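Uncharacterized protein PSPTO_0244 (Pseudomonas syringae pv. tomato, PDB 3MYX) is of unknown function but carries cupin sequence signatures, including those of the (S)-ureidoglycine aminohydrolase and EutQ-like families. Local coordinates at residues 31-36 against 52-57; 10-15 against 211-216; 99-104 against 125-130. All coordinates share one frame; numbering follows the deposited sequence.

Interactions 1 and 2 are buried contacts and interaction 3 is only partly so. Interactions 1 and 3 touch, Phe-33 meeting Ile-103 and Ala-57 packing on strand 101-105, whereas interaction 2 lies apart, its nearest atoms about 8 Å from interaction 1 and about 11 Å from interaction 3. Both of those are enclosed in the chain between the two halves of interaction 2, where strand 214-217 comes back to pair with residues 10-15. The chemistry follows place: in interaction 1 an edge-to-face phenylalanine pair, one ring of it buried, packs; in interaction 2 main-chain bonds join the strands and a carboxylate holds the turn that follows; in interaction 3 a single threonine hydroxyl spans the segments.

Interaction 1: residues 31-36 against 52-57; sequences DPFDSG and VEFGTA
Phe-33 drives its edge into the face of Phe-54, a T-shaped aromatic pair with ring centroids 5.1 Å apart and planes almost perpendicular. The corner that does the touching is CE1 of Phe-33, which stands over the centre of the Phe-54 ring and comes within 3.8 Å of Phe-54 CD1. In Phe-54, chi1 (-155°) carries the ring toward the loop, and chi2 near 67° turns its face to Phe-33. The same Phe-33 ring also offers a face: Val-52 CG1 sits over it, 4.3 Å from the ring centroid, in a CH-pi contact displaced toward the rim. A flat aromatic residue suits this place because its edge and face meet two different neighbours, and Ile-103, Leu-58 and Tyr-63 pack around it.

The polar part is a backbone bond. Glu-53 N donates to Gly-36 O at 2.9 Å, while Val-52 CA adds a CA-H...O contact to the same oxygen. Glycine fits position 36 because a CB would run into Glu-53 O.

Within the loop, Asp-31 OD1 accepts from Phe-33 N at 3.0 Å, from above the carboxylate plane. This Asx turn ties down the backbone N of Phe-33, while the OD2 partners, a salt bridge to Arg-37 and a hydrogen bond from Ile-27 N, hold the carboxylate.

The arrangement thus joins an Asx turn, in the loop before strand 37-39, to the end of strand 47-54, with Phe-33 buried against the face of a partly exposed Phe-54, consistent with the antiparallel beta fold of a cupin.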
ATOM      1  N   ASP A  31       0.423 -16.749  -8.734  1.00  6.16           N
ATOM      2  CA  ASP A  31       1.422 -15.799  -8.208  1.00  6.28           C
ATOM      3  C   ASP A  31       2.782 -16.115  -8.832  1.00  7.40           C
ATOM      4  O   ASP A  31       3.255 -17.244  -8.752  1.00  8.10           O
ATOM      5  CB  ASP A  31       1.514 -15.954  -6.688  1.00  7.05           C
ATOM      6  CG  ASP A  31       2.182 -14.790  -5.997  1.00  6.98           C
ATOM      7  OD1 ASP A  31       2.875 -13.983  -6.667  1.00  7.03           O
ATOM      8  OD2 ASP A  31       2.029 -14.700  -4.755  1.00  6.68           O
ATOM      9  N   PRO A  32       3.446 -15.120  -9.432  1.00  7.60           N
ATOM     10  CA  PRO A  32       4.808 -15.371  -9.929  1.00  9.39           C
ATOM     11  C   PRO A  32       5.852 -15.498  -8.808  1.00  7.60           C
ATOM     12  O   PRO A  32       6.971 -15.955  -9.063  1.00  9.31           O
ATOM     13  CB  PRO A  32       5.100 -14.146 -10.804  1.00  9.99           C
ATOM     14  CG  PRO A  32       4.114 -13.165 -10.477  1.00 12.70           C
ATOM     15  CD  PRO A  32       2.968 -13.767  -9.773  1.00  8.11           C
ATOM     16  N   PHE A  33       5.518 -15.034  -7.606  1.00  7.42           N
ATOM     17  CA  PHE A  33       6.385 -15.115  -6.433  1.00  7.74           C
ATOM     18  C   PHE A  33       5.954 -16.297  -5.580  1.00  7.86           C
ATOM     19  O   PHE A  33       4.811 -16.738  -5.629  1.00  9.73           O
ATOM     20  CB  PHE A  33       6.376 -13.805  -5.641  1.00  8.13           C
ATOM     21  CG  PHE A  33       6.959 -12.657  -6.405  1.00  7.50           C
ATOM     22  CD1 PHE A  33       8.334 -12.510  -6.482  1.00  7.52           C
ATOM     23  CD2 PHE A  33       6.150 -11.747  -7.080  1.00  8.03           C
ATOM     24  CE1 PHE A  33       8.894 -11.471  -7.212  1.00  8.74           C
ATOM     25  CE2 PHE A  33       6.695 -10.706  -7.807  1.00  8.77           C
ATOM     26  CZ  PHE A  33       8.069 -10.570  -7.882  1.00  8.73           C
ATOM     27  N   ASP A  34       6.894 -16.833  -4.826  1.00  8.64           N
ATOM     28  CA  ASP A  34       6.620 -17.998  -3.983  1.00  9.82           C
ATOM     29  C   ASP A  34       7.402 -17.856  -2.677  1.00  8.78           C
ATOM     30  O   ASP A  34       6.859 -17.312  -1.728  1.00  9.05           O
ATOM     31  CB  ASP A  34       6.848 -19.326  -4.728  1.00 11.35           C
ATOM     32  CG  ASP A  34       8.041 -19.296  -5.657  1.00 14.22           C
ATOM     33  OD1 ASP A  34       9.171 -19.464  -5.156  1.00 14.84           O
ATOM     34  OD2 ASP A  34       7.857 -19.131  -6.887  1.00 17.01           O
ATOM     35  N   SER A  35       8.670 -18.277  -2.637  1.00  9.60           N
ATOM     36  CA  SER A  35       9.455 -18.179  -1.406  1.00 10.84           C
ATOM     37  C   SER A  35       9.619 -16.729  -0.948  1.00 10.51           C
ATOM     38  O   SER A  35       9.724 -16.453   0.255  1.00 11.70           O
ATOM     39  CB  SER A  35      10.842 -18.847  -1.553  1.00 13.11           C
ATOM     40  OG  SER A  35      11.631 -18.239  -2.550  1.00 17.24           O
ATOM     41  N   GLY A  36       9.649 -15.817  -1.910  1.00  9.21           N
ATOM     42  CA  GLY A  36       9.787 -14.393  -1.616  1.00  8.90           C
ATOM     43  C   GLY A  36       8.516 -13.684  -1.198  1.00  6.83           C
ATOM     44  O   GLY A  36       8.582 -12.555  -0.717  1.00  9.05           O
ATOM     45  N   VAL A  52       7.478  -8.484  -0.125  1.00  6.39           N
ATOM     46  CA  VAL A  52       8.213  -9.379  -1.009  1.00  6.79           C
ATOM     47  C   VAL A  52       9.702  -9.165  -0.752  1.00  7.51           C
ATOM     48  O   VAL A  52      10.165  -8.021  -0.685  1.00  7.77           O
ATOM     49  CB  VAL A  52       7.893  -9.153  -2.495  1.00  6.22           C
ATOM     50  CG1 VAL A  52       8.808  -9.988  -3.388  1.00  8.55           C
ATOM     51  CG2 VAL A  52       6.420  -9.475  -2.759  1.00  8.65           C
ATOM     52  N   GLU A  53      10.423 -10.265  -0.555  1.00  7.53           N
ATOM     53  CA  GLU A  53      11.879 -10.268  -0.490  1.00  8.83           C
ATOM     54  C   GLU A  53      12.370 -10.938  -1.769  1.00  8.35           C
ATOM     55  O   GLU A  53      12.002 -12.072  -2.054  1.00 10.40           O
ATOM     56  CB  GLU A  53      12.347 -11.023   0.758  1.00 10.52           C
ATOM     57  CG  GLU A  53      11.864 -10.366   2.037  1.00 13.53           C
ATOM     58  CD  GLU A  53      12.387 -10.974   3.320  1.00 19.16           C
ATOM     59  OE1 GLU A  53      13.306 -11.803   3.277  1.00 25.18           O
ATOM     60  OE2 GLU A  53      11.862 -10.607   4.384  1.00 22.02           O
ATOM     61  N   PHE A  54      13.191 -10.246  -2.545  1.00  8.37           N
ATOM     62  CA  PHE A  54      13.634 -10.770  -3.820  1.00  8.20           C
ATOM     63  C   PHE A  54      14.963 -10.148  -4.211  1.00  8.44           C
ATOM     64  O   PHE A  54      15.274  -9.020  -3.806  1.00 10.06           O
ATOM     65  CB  PHE A  54      12.554 -10.491  -4.868  1.00  9.35           C
ATOM     66  CG  PHE A  54      12.565 -11.439  -6.030  1.00 10.14           C
ATOM     67  CD1 PHE A  54      12.245 -12.778  -5.859  1.00 11.50           C
ATOM     68  CD2 PHE A  54      12.835 -10.984  -7.314  1.00 11.68           C
ATOM     69  CE1 PHE A  54      12.221 -13.646  -6.937  1.00 13.53           C
ATOM     70  CE2 PHE A  54      12.804 -11.862  -8.406  1.00 11.66           C
ATOM     71  CZ  PHE A  54      12.515 -13.184  -8.205  1.00 13.06           C
ATOM     72  N   GLY A  55      15.758 -10.888  -4.969  1.00  8.42           N
ATOM     73  CA  GLY A  55      17.108 -10.465  -5.291  1.00  8.69           C
ATOM     74  C   GLY A  55      17.616 -10.834  -6.662  1.00  8.29           C
ATOM     75  O   GLY A  55      18.822 -10.782  -6.896  1.00  9.17           O
ATOM     76  N   THR A  56      16.705 -11.182  -7.570  1.00  8.68           N
ATOM     77  CA  THR A  56      17.024 -11.568  -8.926  0.50  8.72           C
ATOM     78  C   THR A  56      15.997 -10.904  -9.884  1.00  8.66           C
ATOM     79  O   THR A  56      15.208 -10.070  -9.471  1.00  8.98           O
ATOM     80  CB  THR A  56      17.030 -13.135  -9.019  0.50  8.96           C
ATOM     81  OG1 THR A  56      15.775 -13.651  -8.566  0.50 10.35           O
ATOM     82  CG2 THR A  56      18.151 -13.749  -8.142  0.50 10.97           C
ATOM     83  N   ALA A  57      15.998 -11.315 -11.150  1.00  9.33           N
ATOM     84  CA  ALA A  57      14.988 -10.885 -12.105  1.00 10.30           C
ATOM     85  C   ALA A  57      14.054 -12.023 -12.473  1.00  9.49           C
ATOM     86  O   ALA A  57      14.460 -13.182 -12.556  1.00 11.65           O
ATOM     87  CB  ALA A  57      15.633 -10.308 -13.353  1.00 10.88           C
TER

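Interaction 2: residues 10-15 against 211-216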
ATOM      1  N   LEU A  10       3.434  -3.436   8.169  1.00  8.20           N
ATOM      2  CA  LEU A  10       4.103  -4.307   7.195  1.00  8.33           C
ATOM      3  C   LEU A  10       5.624  -4.150   7.240  1.00  8.36           C
ATOM      4  O   LEU A  10       6.350  -5.137   7.163  1.00  8.87           O
ATOM      5  CB  LEU A  10       3.592  -4.046   5.770  1.00  8.11           C
ATOM      6  CG  LEU A  10       2.086  -4.220   5.548  1.00  8.24           C
ATOM      7  CD1 LEU A  10       1.780  -4.067   4.061  1.00  8.07           C
ATOM      8  CD2 LEU A  10       1.583  -5.585   6.069  1.00 10.51           C
ATOM      9  N   ALA A  11       6.107  -2.912   7.323  1.00  7.84           N
ATOM     10  CA  ALA A  11       7.533  -2.669   7.397  1.00  7.78           C
ATOM     11  C   ALA A  11       7.806  -1.326   8.037  1.00  8.15           C
ATOM     12  O   ALA A  11       7.092  -0.359   7.799  1.00  9.88           O
ATOM     13  CB  ALA A  11       8.164  -2.725   6.000  1.00 10.01           C
ATOM     14  N   ARG A  12       8.864  -1.289   8.843  1.00  8.91           N
ATOM     15  CA  ARG A  12       9.371  -0.061   9.419  1.00  8.21           C
ATOM     16  C   ARG A  12      10.423   0.545   8.501  1.00  8.10           C
ATOM     17  O   ARG A  12      11.125  -0.178   7.779  1.00  8.65           O
ATOM     18  CB  ARG A  12      10.043  -0.338  10.758  1.00  9.77           C
ATOM     19  CG  ARG A  12       9.130  -0.791  11.868  1.00 11.57           C
ATOM     20  CD  ARG A  12       8.265   0.326  12.327  1.00 11.70           C
ATOM     21  NE  ARG A  12       7.560  -0.007  13.558  1.00 14.29           N
ATOM     22  CZ  ARG A  12       6.621   0.747  14.115  1.00 15.18           C
ATOM     23  NH1 ARG A  12       6.250   1.897  13.563  1.00 14.66           N
ATOM     24  NH2 ARG A  12       6.039   0.345  15.228  1.00 18.17           N
ATOM     25  N   ALA A  13      10.607   1.859   8.595  1.00  7.93           N
ATOM     26  CA  ALA A  13      11.619   2.538   7.803  1.00  8.63           C
ATOM     27  C   ALA A  13      13.008   1.906   7.944  1.00  8.36           C
ATOM     28  O   ALA A  13      13.715   1.766   6.965  1.00 10.22           O
ATOM     29  CB  ALA A  13      11.665   4.037   8.159  1.00  8.94           C
ATOM     30  N   ASP A  14      13.384   1.552   9.171  1.00  9.45           N
ATOM     31  CA  ASP A  14      14.698   0.956   9.444  1.00  9.89           C
ATOM     32  C   ASP A  14      14.690  -0.572   9.409  1.00  9.66           C
ATOM     33  O   ASP A  14      15.665  -1.201   9.791  1.00 11.61           O
ATOM     34  CB  ASP A  14      15.249   1.455  10.794  1.00 11.99           C
ATOM     35  CG  ASP A  14      14.520   0.874  11.983  1.00 15.16           C
ATOM     36  OD1 ASP A  14      13.433   0.289  11.820  1.00 15.24           O
ATOM     37  OD2 ASP A  14      15.029   1.010  13.130  1.00 19.83           O
ATOM     38  N   LEU A  15      13.570  -1.144   8.977  1.00  9.16           N
ATOM     39  CA  LEU A  15      13.430  -2.591   8.831  0.50 10.41           C
ATOM     40  C   LEU A  15      13.579  -3.350  10.160  1.00 11.50           C
ATOM     41  O   LEU A  15      13.908  -4.538  10.164  1.00 12.40           O
ATOM     42  CB  LEU A  15      14.409  -3.144   7.772  0.50 11.27           C
ATOM     43  CG  LEU A  15      14.119  -2.869   6.296  0.50 12.22           C
ATOM     44  CD1 LEU A  15      12.682  -3.251   5.969  0.50 13.34           C
ATOM     45  CD2 LEU A  15      14.400  -1.431   5.908  0.50 13.90           C
ATOM     46  N   THR A 211       7.339   8.086   9.759  1.00 10.65           N
ATOM     47  CA  THR A 211       7.745   8.396   8.421  1.00 10.34           C
ATOM     48  C   THR A 211       8.553   7.223   7.843  1.00  8.71           C
ATOM     49  O   THR A 211       9.474   6.724   8.481  1.00  9.42           O
ATOM     50  CB  THR A 211       8.593   9.661   8.414  1.00  9.96           C
ATOM     51  OG1 THR A 211       7.905  10.714   9.120  1.00 16.11           O
ATOM     52  CG2 THR A 211       8.931  10.052   7.007  1.00 12.38           C
ATOM     53  N   GLY A 212       8.187   6.772   6.653  1.00  8.65           N
ATOM     54  CA  GLY A 212       8.885   5.673   5.999  1.00  7.94           C
ATOM     55  C   GLY A 212       8.364   4.289   6.344  1.00  7.45           C
ATOM     56  O   GLY A 212       8.863   3.303   5.817  1.00  8.72           O
ATOM     57  N   ASP A 213       7.366   4.224   7.218  1.00  6.58           N
ATOM     58  CA  ASP A 213       6.720   2.941   7.562  1.00  7.03           C
ATOM     59  C   ASP A 213       5.555   2.667   6.615  1.00  6.67           C
ATOM     60  O   ASP A 213       4.907   3.599   6.139  1.00  7.01           O
ATOM     61  CB  ASP A 213       6.129   2.948   8.971  1.00  6.67           C
ATOM     62  CG  ASP A 213       7.142   3.111  10.077  1.00  9.09           C
ATOM     63  OD1 ASP A 213       8.369   3.061   9.856  1.00  8.45           O
ATOM     64  OD2 ASP A 213       6.664   3.288  11.221  1.00  9.38           O
ATOM     65  N   THR A 214       5.271   1.387   6.395  1.00  6.58           N
ATOM     66  CA  THR A 214       4.085   0.965   5.662  1.00  6.46           C
ATOM     67  C   THR A 214       3.168   0.162   6.586  1.00  6.27           C
ATOM     68  O   THR A 214       3.620  -0.766   7.274  1.00  7.12           O
ATOM     69  CB  THR A 214       4.443   0.098   4.453  1.00  6.54           C
ATOM     70  OG1 THR A 214       5.283   0.845   3.584  1.00  7.38           O
ATOM     71  CG2 THR A 214       3.189  -0.334   3.717  1.00  6.89           C
ATOM     72  N   VAL A 215       1.889   0.516   6.584  1.00  6.96           N
ATOM     73  CA  VAL A 215       0.854  -0.138   7.358  1.00  7.21           C
ATOM     74  C   VAL A 215      -0.300  -0.516   6.429  1.00  6.44           C
ATOM     75  O   VAL A 215      -0.564   0.165   5.432  1.00  6.98           O
ATOM     76  CB  VAL A 215       0.349   0.783   8.522  1.00  8.76           C
ATOM     77  CG1 VAL A 215      -0.300   2.062   8.005  1.00 10.92           C
ATOM     78  CG2 VAL A 215      -0.585   0.041   9.491  1.00 12.18           C
ATOM     79  N   PHE A 216      -0.993  -1.601   6.767  1.00  8.09           N
ATOM     80  CA  PHE A 216      -2.192  -2.039   6.061  1.00  7.48           C
ATOM     81  C   PHE A 216      -3.350  -2.081   7.038  1.00  8.46           C
ATOM     82  O   PHE A 216      -3.241  -2.678   8.115  1.00  9.78           O
ATOM     83  CB  PHE A 216      -2.008  -3.404   5.397  1.00  8.35           C
ATOM     84  CG  PHE A 216      -3.235  -3.877   4.655  1.00  7.81           C
ATOM     85  CD1 PHE A 216      -3.559  -3.355   3.409  1.00  7.86           C
ATOM     86  CD2 PHE A 216      -4.095  -4.800   5.230  1.00  9.45           C
ATOM     87  CE1 PHE A 216      -4.704  -3.762   2.762  1.00  9.00           C
ATOM     88  CE2 PHE A 216      -5.220  -5.221   4.569  1.00  9.56           C
ATOM     89  CZ  PHE A 216      -5.534  -4.703   3.361  1.00  9.10           C
TER
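Two residues, Leu-10 and Ala-11, face the single residue Thr-214, a classic beta bulge, and share its carbonyl as acceptor: Thr-214 O lies 2.8 Å from Leu-10 N and 3.3 Å from Ala-11 N, each donor tilted from the carbonyl plane. Thr-214 N returns a bond to Ala-11 O, making Ala-11 and Thr-214 an antiparallel hydrogen-bonded pair. Strand 7-11 is thereby added as an outermost strand of the seven-stranded antiparallel sheet in the half carrying the EutQ-like cupin domain.

Past the bulge the chain enters a type I turn, and Asp-213 grips its start with both oxygens. Ala-13 N meets OD1 of Asp-213 at 2.8 Å, nearly along the C-O axis. OD2 takes a salt bridge from Arg-12 NH1, also 2.8 Å, met from above the carboxylate plane yet in the plane of the guanidinium, and also accepts from Asn-210 N. Arg-12 gets there by bending at chi2 (-71°); its NH1 also reaches Thr-208 O. Gly-212 leaves room for Ala-13 CB, which rests 3.5 Å from Thr-211 O, and at its positive phi a side chain would jam against the preceding carbonyl O. Leu-10 CD1 touches both Thr-214 CG2 and Phe-216 CB.

Interaction 3: residues 99-104 against 125-130. With EDO (1,2-ethanediol), chain D.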
ATOM      1  N   THR A  99      -0.179  -6.802 -17.361  1.00  7.04           N
ATOM      2  CA  THR A  99       1.066  -6.219 -17.850  1.00  6.57           C
ATOM      3  C   THR A  99       2.118  -7.291 -18.141  1.00  6.43           C
ATOM      4  O   THR A  99       2.360  -8.165 -17.320  1.00  6.73           O
ATOM      5  CB  THR A  99       1.647  -5.224 -16.814  1.00  6.33           C
ATOM      6  OG1 THR A  99       0.646  -4.290 -16.408  1.00  7.19           O
ATOM      7  CG2 THR A  99       2.801  -4.441 -17.391  1.00  7.44           C
ATOM      8  N   GLN A 100       2.743  -7.205 -19.319  1.00  6.24           N
ATOM      9  CA  GLN A 100       3.944  -7.987 -19.588  1.00  6.34           C
ATOM     10  C   GLN A 100       5.086  -7.259 -18.900  1.00  6.57           C
ATOM     11  O   GLN A 100       5.396  -6.115 -19.231  1.00  8.31           O
ATOM     12  CB  GLN A 100       4.205  -8.107 -21.072  1.00  6.75           C
ATOM     13  CG  GLN A 100       5.348  -9.030 -21.394  1.00  8.90           C
ATOM     14  CD  GLN A 100       5.775  -8.913 -22.834  1.00 13.36           C
ATOM     15  OE1 GLN A 100       6.356  -7.910 -23.232  1.00 14.88           O
ATOM     16  NE2 GLN A 100       5.511  -9.949 -23.607  1.00 19.14           N
ATOM     17  N   VAL A 101       5.678  -7.878 -17.886  1.00  6.32           N
ATOM     18  CA  VAL A 101       6.600  -7.138 -17.027  1.00  7.00           C
ATOM     19  C   VAL A 101       7.770  -8.000 -16.586  1.00  6.70           C
ATOM     20  O   VAL A 101       7.605  -9.181 -16.247  1.00  8.59           O
ATOM     21  CB  VAL A 101       5.859  -6.529 -15.799  1.00  7.03           C
ATOM     22  CG1 VAL A 101       5.260  -7.620 -14.919  1.00  8.19           C
ATOM     23  CG2 VAL A 101       6.781  -5.607 -14.998  1.00  7.95           C
ATOM     24  N   ARG A 102       8.941  -7.383 -16.578  1.00  6.23           N
ATOM     25  CA  ARG A 102      10.125  -7.963 -15.968  1.00  6.87           C
ATOM     26  C   ARG A 102      10.398  -7.181 -14.695  1.00  7.71           C
ATOM     27  O   ARG A 102      10.423  -5.938 -14.702  1.00  8.07           O
ATOM     28  CB  ARG A 102      11.326  -7.927 -16.917  1.00  8.88           C
ATOM     29  CG  ARG A 102      12.604  -8.512 -16.337  1.00  8.59           C
ATOM     30  CD  ARG A 102      13.620  -8.609 -17.450  1.00 12.54           C
ATOM     31  NE  ARG A 102      14.931  -9.099 -17.042  1.00 15.99           N
ATOM     32  CZ  ARG A 102      15.263 -10.382 -16.901  1.00 15.44           C
ATOM     33  NH1 ARG A 102      14.376 -11.357 -17.081  1.00 18.76           N
ATOM     34  NH2 ARG A 102      16.494 -10.691 -16.548  1.00 16.82           N
ATOM     35  N   ILE A 103      10.557  -7.918 -13.600  1.00  6.67           N
ATOM     36  CA  ILE A 103      10.808  -7.376 -12.278  1.00  7.01           C
ATOM     37  C   ILE A 103      12.234  -7.756 -11.925  1.00  6.83           C
ATOM     38  O   ILE A 103      12.523  -8.921 -11.709  1.00  8.05           O
ATOM     39  CB  ILE A 103       9.802  -7.960 -11.257  1.00  7.39           C
ATOM     40  CG1 ILE A 103       8.353  -7.697 -11.721  1.00  7.52           C
ATOM     41  CG2 ILE A 103      10.067  -7.421  -9.847  1.00  8.15           C
ATOM     42  CD1 ILE A 103       7.254  -8.340 -10.877  1.00  9.65           C
ATOM     43  N   ASP A 104      13.113  -6.763 -11.908  1.00  7.01           N
ATOM     44  CA  ASP A 104      14.549  -6.989 -11.772  1.00  7.78           C
ATOM     45  C   ASP A 104      15.001  -6.349 -10.453  1.00  7.63           C
ATOM     46  O   ASP A 104      15.193  -5.140 -10.385  1.00  8.87           O
ATOM     47  CB  ASP A 104      15.290  -6.413 -12.983  1.00  9.63           C
ATOM     48  CG  ASP A 104      16.771  -6.692 -12.975  1.00 12.37           C
ATOM     49  OD1 ASP A 104      17.280  -7.269 -11.997  1.00 13.36           O
ATOM     50  OD2 ASP A 104      17.393  -6.292 -13.974  1.00 17.27           O
ATOM     51  N   SER A 125      -3.547  -2.246 -18.213  1.00  6.24           N
ATOM     52  CA  SER A 125      -2.200  -2.781 -18.154  1.00  6.63           C
ATOM     53  C   SER A 125      -1.156  -1.681 -18.355  1.00  7.07           C
ATOM     54  O   SER A 125      -1.389  -0.668 -19.014  1.00  9.19           O
ATOM     55  CB  SER A 125      -2.029  -3.865 -19.206  1.00  6.90           C
ATOM     56  OG  SER A 125      -2.181  -3.347 -20.511  1.00  8.84           O
ATOM     57  N   GLY A 126       0.017  -1.920 -17.791  1.00  6.52           N
ATOM     58  CA  GLY A 126       1.128  -1.000 -17.845  1.00  6.39           C
ATOM     59  C   GLY A 126       1.675  -0.728 -16.455  1.00  6.48           C
ATOM     60  O   GLY A 126       1.069  -1.064 -15.444  1.00  7.87           O
ATOM     61  N   ILE A 127       2.835  -0.088 -16.431  1.00  6.57           N
ATOM     62  CA  ILE A 127       3.453   0.325 -15.175  0.50  7.00           C
ATOM     63  C   ILE A 127       3.234   1.825 -14.968  1.00  8.08           C
ATOM     64  O   ILE A 127       3.418   2.619 -15.883  1.00  9.07           O
ATOM     65  CB  ILE A 127       4.976   0.054 -15.135  0.50  8.38           C
ATOM     66  CG1 ILE A 127       5.333  -1.374 -15.533  0.50  8.28           C
ATOM     67  CG2 ILE A 127       5.521   0.366 -13.752  0.50 10.04           C
ATOM     68  CD1 ILE A 127       6.788  -1.474 -16.135  0.50  6.42           C
ATOM     69  N   THR A 128       2.838   2.203 -13.751  1.00  8.99           N
ATOM     70  CA  THR A 128       2.632   3.609 -13.388  1.00  8.90           C
ATOM     71  C   THR A 128       3.547   3.957 -12.209  1.00  9.20           C
ATOM     72  O   THR A 128       3.403   3.394 -11.136  1.00  9.69           O
ATOM     73  CB  THR A 128       1.148   3.901 -13.011  1.00 10.25           C
ATOM     74  OG1 THR A 128       0.291   3.536 -14.100  1.00 12.28           O
ATOM     75  CG2 THR A 128       0.920   5.387 -12.718  1.00 11.20           C
ATOM     76  N   ALA A 129       4.491   4.871 -12.426  1.00  8.63           N
ATOM     77  CA  ALA A 129       5.329   5.406 -11.347  1.00  8.52           C
ATOM     78  C   ALA A 129       4.527   6.421 -10.539  1.00  8.71           C
ATOM     79  O   ALA A 129       3.649   7.104 -11.082  1.00 10.07           O
ATOM     80  CB  ALA A 129       6.567   6.072 -11.931  1.00  9.68           C
ATOM     81  N   LEU A 130       4.822   6.527  -9.247  1.00  8.02           N
ATOM     82  CA  LEU A 130       4.064   7.391  -8.322  1.00  7.37           C
ATOM     83  C   LEU A 130       5.010   8.380  -7.653  1.00  8.19           C
ATOM     84  O   LEU A 130       5.749   8.001  -6.749  1.00  8.19           O
ATOM     85  CB  LEU A 130       3.344   6.553  -7.253  1.00  8.29           C
ATOM     86  CG  LEU A 130       2.449   5.414  -7.745  1.00  9.25           C
ATOM     87  CD1 LEU A 130       2.038   4.525  -6.559  1.00 11.84           C
ATOM     88  CD2 LEU A 130       1.224   5.907  -8.502  1.00  9.73           C
TER
HETATM   89  C1  EDO D 239       9.304  -6.689 -21.111  1.00 24.19           C
HETATM   90  O1  EDO D 239       8.211  -6.541 -22.015  1.00 18.25           O
HETATM   91  C2  EDO D 239       9.068  -7.897 -20.229  1.00 24.68           C
HETATM   92  O2  EDO D 239       9.012  -9.101 -21.028  1.00 24.44           O
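Thr-99 reaches across to Gly-126 with its hydroxyl: Gly-126 N donates to Thr-99 OG1 at 2.8 Å, and the N-H points almost straight at the oxygen (171°). The torsion about CA-CB explains this reach, since chi1 of -51° sets OG1 anti to the carbonyl carbon and beside the backbone N, with CG2 anti to the backbone N. That methyl lies alongside the glycine, 3.9 Å from Gly-126 CA, and threonine therefore suits the place by offering a polar and an apolar branch at once. OG1 is also bonded to Gly-96 O, so two partners hold the hydroxyl. Ser-125 comes close with its CB, 3.9 Å from Thr-99 OG1. Gly-126 adopts backbone angles that would press a side chain against the preceding carbonyl oxygen, which explains the glycine.

Further along, the packing is apolar and looser. Val-101 turns a compact branched side chain toward Ile-127, which also touches Leu-78 and Ser-80 of strand 75-80. Ile-127 has two conformers; in one of them CD1 comes within 4.3 Å of Val-101 CG2, so this contact is doubtful.

On the exposed side, Gln-100 has CG anti to its backbone N (chi1 -174°) and an extended chain, which carries the amide out to an ethanediol molecule, probably from the crystallisation liquor. Ethanediol O1 donates to Gln-100 OE1 at 2.6 Å, and the amide NE2 has Glu-61 as a partner; the diol is also hydrogen-bonded to Gly-81 N.

One nearly linear bond to a threonine hydroxyl, with methyl contacts beside it, joins the segments; as Thr-99 OG1 accepts from Gly-126 N, its own proton is available for Gly-96 O.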